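Local coordinates for protein glutathione S-transferase (Bombyx mori, PDB 5ZFG) that probably acts as a glutathione transferase, joining glutathione to electrophilic compounds, and metabolises the insecticide diazinon, at residues P55-D59 and I70-I74; S105-I110 and K131-L136. One frame throughout, in Å; residues are numbered along the deposited sequence. Where two conformers were deposited one is given.

Contact 1. Residues P55-D59 and I70-I74; sequences PVLDD and ILQYI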
loop_
_atom_site.group_PDB
_atom_site.type_symbol
_atom_site.label_atom_id
_atom_site.label_comp_id
_atom_site.label_asym_id
_atom_site.label_seq_id
_atom_site.Cartn_x
_atom_site.Cartn_y
_atom_site.Cartn_z
ATOM N N PRO B 55 -7.145 -11.837 0.569
ATOM C CA PRO B 55 -8.572 -11.901 0.896
ATOM C C PRO B 55 -9.477 -10.868 0.217
ATOM O O PRO B 55 -9.006 -9.915 -0.413
ATOM C CB PRO B 55 -8.565 -11.671 2.410
ATOM C CG PRO B 55 -7.465 -10.670 2.602
ATOM C CD PRO B 55 -6.387 -11.132 1.627
ATOM N N VAL B 56 -10.789 -11.043 0.392
ATOM C CA VAL B 56 -11.765 -10.005 0.061
ATOM C C VAL B 56 -12.842 -10.014 1.139
ATOM O O VAL B 56 -13.206 -11.073 1.656
ATOM C CB VAL B 56 -12.352 -10.185 -1.363
ATOM C CG1 VAL B 56 -13.113 -11.516 -1.523
ATOM C CG2 VAL B 56 -13.229 -8.993 -1.751
ATOM N N LEU B 57 -13.297 -8.824 1.519
ATOM C CA LEU B 57 -14.339 -8.638 2.525
ATOM C C LEU B 57 -15.661 -8.318 1.852
ATOM O O LEU B 57 -15.710 -7.539 0.899
ATOM C CB LEU B 57 -13.953 -7.500 3.476
ATOM C CG LEU B 57 -14.812 -7.256 4.716
ATOM C CD1 LEU B 57 -14.494 -8.267 5.809
ATOM C CD2 LEU B 57 -14.604 -5.822 5.219
ATOM N N ASP B 58 -16.739 -8.921 2.354
ATOM C CA ASP B 58 -18.097 -8.571 1.953
ATOM C C ASP B 58 -18.821 -8.040 3.188
ATOM O O ASP B 58 -19.162 -8.809 4.094
ATOM C CB ASP B 58 -18.815 -9.777 1.349
ATOM C CG ASP B 58 -20.299 -9.510 1.077
ATOM O OD1 ASP B 58 -20.774 -8.367 1.269
ATOM O OD2 ASP B 58 -20.991 -10.464 0.665
ATOM N N ASP B 59 -19.039 -6.728 3.224
ATOM C CA ASP B 59 -19.736 -6.063 4.330
ATOM C C ASP B 59 -21.097 -5.636 3.793
ATOM O O ASP B 59 -21.244 -4.560 3.210
ATOM C CB ASP B 59 -18.949 -4.866 4.880
ATOM C CG ASP B 59 -19.495 -4.379 6.221
ATOM O OD1 ASP B 59 -20.490 -4.976 6.712
ATOM O OD2 ASP B 59 -18.942 -3.415 6.795
ATOM N N ILE B 70 -8.532 -3.203 3.873
ATOM C CA ILE B 70 -9.506 -3.881 4.737
ATOM C C ILE B 70 -9.199 -3.600 6.202
ATOM O O ILE B 70 -10.105 -3.283 6.988
ATOM C CB ILE B 70 -9.531 -5.396 4.458
ATOM C CG1 ILE B 70 -9.995 -5.684 3.022
ATOM C CG2 ILE B 70 -10.475 -6.103 5.477
ATOM C CD1 ILE B 70 -9.797 -7.153 2.613
ATOM N N LEU B 71 -7.915 -3.674 6.587
ATOM C CA LEU B 71 -7.521 -3.366 7.962
ATOM C C LEU B 71 -7.938 -1.949 8.354
ATOM O O LEU B 71 -8.495 -1.717 9.441
ATOM C CB LEU B 71 -6.010 -3.536 8.135
ATOM C CG LEU B 71 -5.437 -4.962 8.052
ATOM C CD1 LEU B 71 -3.925 -4.947 8.070
ATOM C CD2 LEU B 71 -5.982 -5.784 9.215
ATOM N N GLN B 72 -7.673 -0.985 7.480
ATOM C CA GLN B 72 -8.038 0.402 7.771
ATOM C C GLN B 72 -9.553 0.572 7.885
ATOM O O GLN B 72 -10.046 1.295 8.767
ATOM C CB GLN B 72 -7.448 1.307 6.687
ATOM C CG GLN B 72 -5.909 1.316 6.750
ATOM C CD GLN B 72 -5.242 1.774 5.465
ATOM O OE1 GLN B 72 -5.765 1.564 4.375
ATOM N NE2 GLN B 72 -4.064 2.395 5.596
ATOM N N TYR B 73 -10.303 -0.125 7.032
ATOM C CA TYR B 73 -11.755 0.039 6.995
ATOM C C TYR B 73 -12.411 -0.544 8.240
ATOM O O TYR B 73 -13.298 0.081 8.824
ATOM C CB TYR B 73 -12.311 -0.622 5.740
ATOM C CG TYR B 73 -13.826 -0.793 5.735
ATOM C CD1 TYR B 73 -14.657 0.305 5.592
ATOM C CD2 TYR B 73 -14.400 -2.044 5.878
ATOM C CE1 TYR B 73 -16.034 0.163 5.584
ATOM C CE2 TYR B 73 -15.784 -2.202 5.883
ATOM C CZ TYR B 73 -16.588 -1.087 5.730
ATOM O OH TYR B 73 -17.962 -1.221 5.708
ATOM N N ILE B 74 -11.968 -1.728 8.667
ATOM C CA ILE B 74 -12.552 -2.346 9.855
ATOM C C ILE B 74 -12.401 -1.428 11.066
ATOM O O ILE B 74 -13.335 -1.265 11.869
ATOM C CB ILE B 74 -11.913 -3.730 10.090
ATOM C CG1 ILE B 74 -12.383 -4.716 9.023
ATOM C CG2 ILE B 74 -12.252 -4.233 11.491
ATOM C CD1 ILE B 74 -13.751 -4.458 8.495
#
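Leu57 drives its CD2 methyl between three side chains of the helix, and the packing is tightest here. CD2 lies 3.6 Å from Ile74 CD1 and, meeting the Tyr73 ring at its edge rather than over a face, 3.8 Å from Tyr73 CD2. Ile74 reaches Leu57 through an unusual second torsion (chi2 is -30°, midway between staggered and eclipsed), which brings CD1 in although the side chain does not set out toward the strand. Ile70 CG2 completes the group, 4.1 Å from Leu57 CD2.

Beyond Leu57, Tyr73, its CG anti to the backbone N, reaches out from the helix to the strand, and its hydroxyl donates to Asp59 OD2, 2.6 Å from Tyr73 OH. The donor reaches the anti side of the carboxylate, 30° out of its plane, with ring and carboxylate turned 67° apart. The OH of Tyr78 also bonds OD2, so two tyrosines hold this buried oxygen, which would probably ease the cost of burying a charge.

Strand 56-59, strand 62-65 and helix 67-78 form the beta-beta-alpha end of the thioredoxin-like N-terminal domain, and Pro55 is the cis-proline characteristic of that fold. Packing is looser at this proline: Ile70 CD1 comes no closer than 4.2 Å to Pro55 CG, and stands 4.0 Å from Leu57 N. An acetate ion, probably from the crystallisation liquor, lies about 4 Å from the Pro55 side chain. On the other side of the strand Val56 points away from the helix, and the partly exposed Asp58 turns its OD1 back to Gly61 N, bonding across the hairpin.

Contact 2. Residues S105-I110 and K131-L136; sequences SYYANI and KVHISL
With chi1 at -77°, Asn109 places CG beside its own backbone N and anti to its carbonyl carbon; Ser135 sets OG in the same way, and the two polar groups meet between the helices. The helices, 89-114 and 126-146, are antiparallel neighbours in the all-helical C-terminal domain of the glutathione transferase fold. Their short segments cross at -155° with the axes 8.7 Å apart, close enough for a small residue such as Ser135 to sit directly against the facing helix.

Asn109 ND2 donates to Ser135 OG over 3.0 Å, with a moderately bent N-H...O angle of 152° and the acceptor in the amide plane. Because OG also lies beside the Asn109 CB atom, the hydroxyl is tucked against the asparagine stem as well as its tip, and this buried serine oxygen is gripped from the partner helix.

One turn earlier, Tyr106 extends its ring toward Ser135 and Leu136. Its edge faces the Ser135 carbonyl, with CD1 and CE1 each 3.6 Å from Ser135 O, while Ile110 CD1 of the same helix covers one face near the rim. The phenol oxygen passes the Leu136 side chain, Tyr106 OH lying 3.4 Å from Leu136 CD2, but its hydrogen bond is to Thr167 OG1 in helix 160-172, so the tyrosine ties a third helix to the pair.

Toward the other end the contact is apolar: Val132 CG1 stands 4.3 Å from Ile110 CG1, and Val132 CG2 rests against the backbone of Asn109 and Ile110. At the exposed border the chain of Lys131 leads away to NZ, and the residue contributes its stem, whose CB lies 4.0 Å from Asn109 CG.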
loop_
_atom_site.group_PDB
_atom_site.type_symbol
_atom_site.label_atom_id
_atom_site.label_comp_id
_atom_site.label_asym_id
_atom_site.label_seq_id
_atom_site.Cartn_x
_atom_site.Cartn_y
_atom_site.Cartn_z
ATOM N N SER B 105 7.765 -3.764 0.311
ATOM C CA SER B 105 9.160 -4.157 0.496
ATOM C C SER B 105 9.338 -5.373 1.404
ATOM O O SER B 105 9.927 -6.385 1.011
ATOM C CB SER B 105 9.952 -2.972 1.067
ATOM O OG SER B 105 9.697 -1.783 0.331
ATOM N N TYR B 106 8.862 -5.260 2.649
ATOM C CA TYR B 106 9.185 -6.264 3.663
ATOM C C TYR B 106 8.608 -7.622 3.291
ATOM O O TYR B 106 9.341 -8.612 3.183
ATOM C CB TYR B 106 8.675 -5.816 5.037
ATOM C CG TYR B 106 9.187 -6.607 6.241
ATOM C CD1 TYR B 106 10.458 -6.375 6.773
ATOM C CD2 TYR B 106 8.380 -7.555 6.873
ATOM C CE1 TYR B 106 10.912 -7.073 7.901
ATOM C CE2 TYR B 106 8.825 -8.255 7.994
ATOM C CZ TYR B 106 10.090 -8.016 8.501
ATOM O OH TYR B 106 10.514 -8.726 9.614
ATOM N N TYR B 107 7.288 -7.691 3.107
ATOM C CA TYR B 107 6.669 -8.946 2.677
ATOM C C TYR B 107 7.127 -9.339 1.273
ATOM O O TYR B 107 7.341 -10.526 0.990
ATOM C CB TYR B 107 5.143 -8.813 2.754
ATOM C CG TYR B 107 4.375 -10.074 2.464
ATOM C CD1 TYR B 107 4.762 -11.287 3.018
ATOM C CD2 TYR B 107 3.251 -10.048 1.642
ATOM C CE1 TYR B 107 4.046 -12.458 2.746
ATOM C CE2 TYR B 107 2.516 -11.201 1.383
ATOM C CZ TYR B 107 2.925 -12.405 1.932
ATOM O OH TYR B 107 2.199 -13.551 1.676
ATOM N N ALA B 108 7.309 -8.357 0.386
ATOM C CA ALA B 108 7.719 -8.644 -0.985
ATOM C C ALA B 108 9.056 -9.371 -1.020
ATOM O O ALA B 108 9.204 -10.382 -1.717
ATOM C CB ALA B 108 7.795 -7.345 -1.785
ATOM N N ASN B 109 10.036 -8.880 -0.251
ATOM C CA ASN B 109 11.373 -9.475 -0.235
ATOM C C ASN B 109 11.400 -10.766 0.570
ATOM O O ASN B 109 12.009 -11.752 0.144
ATOM C CB ASN B 109 12.396 -8.499 0.358
ATOM C CG ASN B 109 12.797 -7.412 -0.599
ATOM O OD1 ASN B 109 12.506 -7.483 -1.784
ATOM N ND2 ASN B 109 13.474 -6.390 -0.083
ATOM N N ILE B 110 10.784 -10.767 1.756
ATOM C CA ILE B 110 10.846 -11.955 2.605
ATOM C C ILE B 110 10.144 -13.125 1.924
ATOM O O ILE B 110 10.702 -14.222 1.821
ATOM C CB ILE B 110 10.275 -11.655 4.003
ATOM C CG1 ILE B 110 11.320 -10.875 4.800
ATOM C CG2 ILE B 110 9.885 -12.952 4.729
ATOM C CD1 ILE B 110 10.812 -10.319 6.114
ATOM N N LYS B 131 18.466 -9.646 0.202
ATOM C CA LYS B 131 17.319 -8.756 0.276
ATOM C C LYS B 131 16.469 -9.041 1.509
ATOM O O LYS B 131 15.864 -8.116 2.062
ATOM C CB LYS B 131 16.505 -8.858 -1.013
ATOM C CG LYS B 131 17.179 -8.137 -2.211
ATOM C CD LYS B 131 16.409 -8.339 -3.496
ATOM C CE LYS B 131 17.147 -7.758 -4.704
ATOM N NZ LYS B 131 16.936 -6.298 -4.874
ATOM N N VAL B 132 16.424 -10.298 1.968
ATOM C CA VAL B 132 15.799 -10.582 3.258
ATOM C C VAL B 132 16.508 -9.807 4.359
ATOM O O VAL B 132 15.872 -9.155 5.198
ATOM C CB VAL B 132 15.810 -12.093 3.558
ATOM C CG1 VAL B 132 15.373 -12.333 4.993
ATOM C CG2 VAL B 132 14.924 -12.849 2.581
ATOM N N HIS B 133 17.842 -9.845 4.357
ATOM C CA HIS B 133 18.572 -9.157 5.418
ATOM C C HIS B 133 18.413 -7.643 5.324
ATOM O O HIS B 133 18.386 -6.962 6.353
ATOM C CB HIS B 133 20.051 -9.574 5.391
ATOM C CG HIS B 133 20.295 -10.905 6.034
ATOM N ND1 HIS B 133 20.220 -11.094 7.396
ATOM C CD2 HIS B 133 20.561 -12.122 5.499
ATOM C CE1 HIS B 133 20.455 -12.364 7.678
ATOM N NE2 HIS B 133 20.665 -13.010 6.545
ATOM N N ILE B 134 18.290 -7.092 4.115
ATOM C CA ILE B 134 18.067 -5.653 3.996
ATOM C C ILE B 134 16.705 -5.264 4.574
ATOM O O ILE B 134 16.581 -4.245 5.272
ATOM C CB ILE B 134 18.228 -5.211 2.529
ATOM C CG1 ILE B 134 19.709 -5.266 2.135
ATOM C CG2 ILE B 134 17.701 -3.801 2.334
ATOM C CD1 ILE B 134 19.951 -5.496 0.668
ATOM N N SER B 135 15.673 -6.085 4.337
ATOM C CA SER B 135 14.344 -5.795 4.878
ATOM C C SER B 135 14.342 -5.860 6.398
ATOM O O SER B 135 13.756 -4.999 7.067
ATOM C CB SER B 135 13.315 -6.772 4.316
ATOM O OG SER B 135 13.185 -6.630 2.918
ATOM N N LEU B 136 14.963 -6.908 6.959
ATOM C CA LEU B 136 15.108 -6.987 8.403
ATOM C C LEU B 136 15.882 -5.788 8.931
ATOM O O LEU B 136 15.502 -5.194 9.947
ATOM C CB LEU B 136 15.805 -8.299 8.782
ATOM C CG LEU B 136 14.970 -9.541 8.480
ATOM C CD1 LEU B 136 15.815 -10.798 8.479
ATOM C CD2 LEU B 136 13.826 -9.656 9.487
#

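From the N terminus, strand 3-7 borders contact 1, while helix 12-23 touches both: Pro13 meets Pro55 of contact 1 and Tyr107 of the helix in contact 2. Contact 1 then closes a short loop of ten residues, containing strand 62-65, and fastens helix 67-78 to the sheet of the N-terminal domain. The chain passes into helix 89-114, and contact 2 closes a loop of twenty residues, part of it unmodelled, joining that helix to 126-146. The two contacts follow in series, neither nested nor crossed, on opposite sides of the chain's centre; the centres of contact 1 and contact 2 are about 25 Å apart.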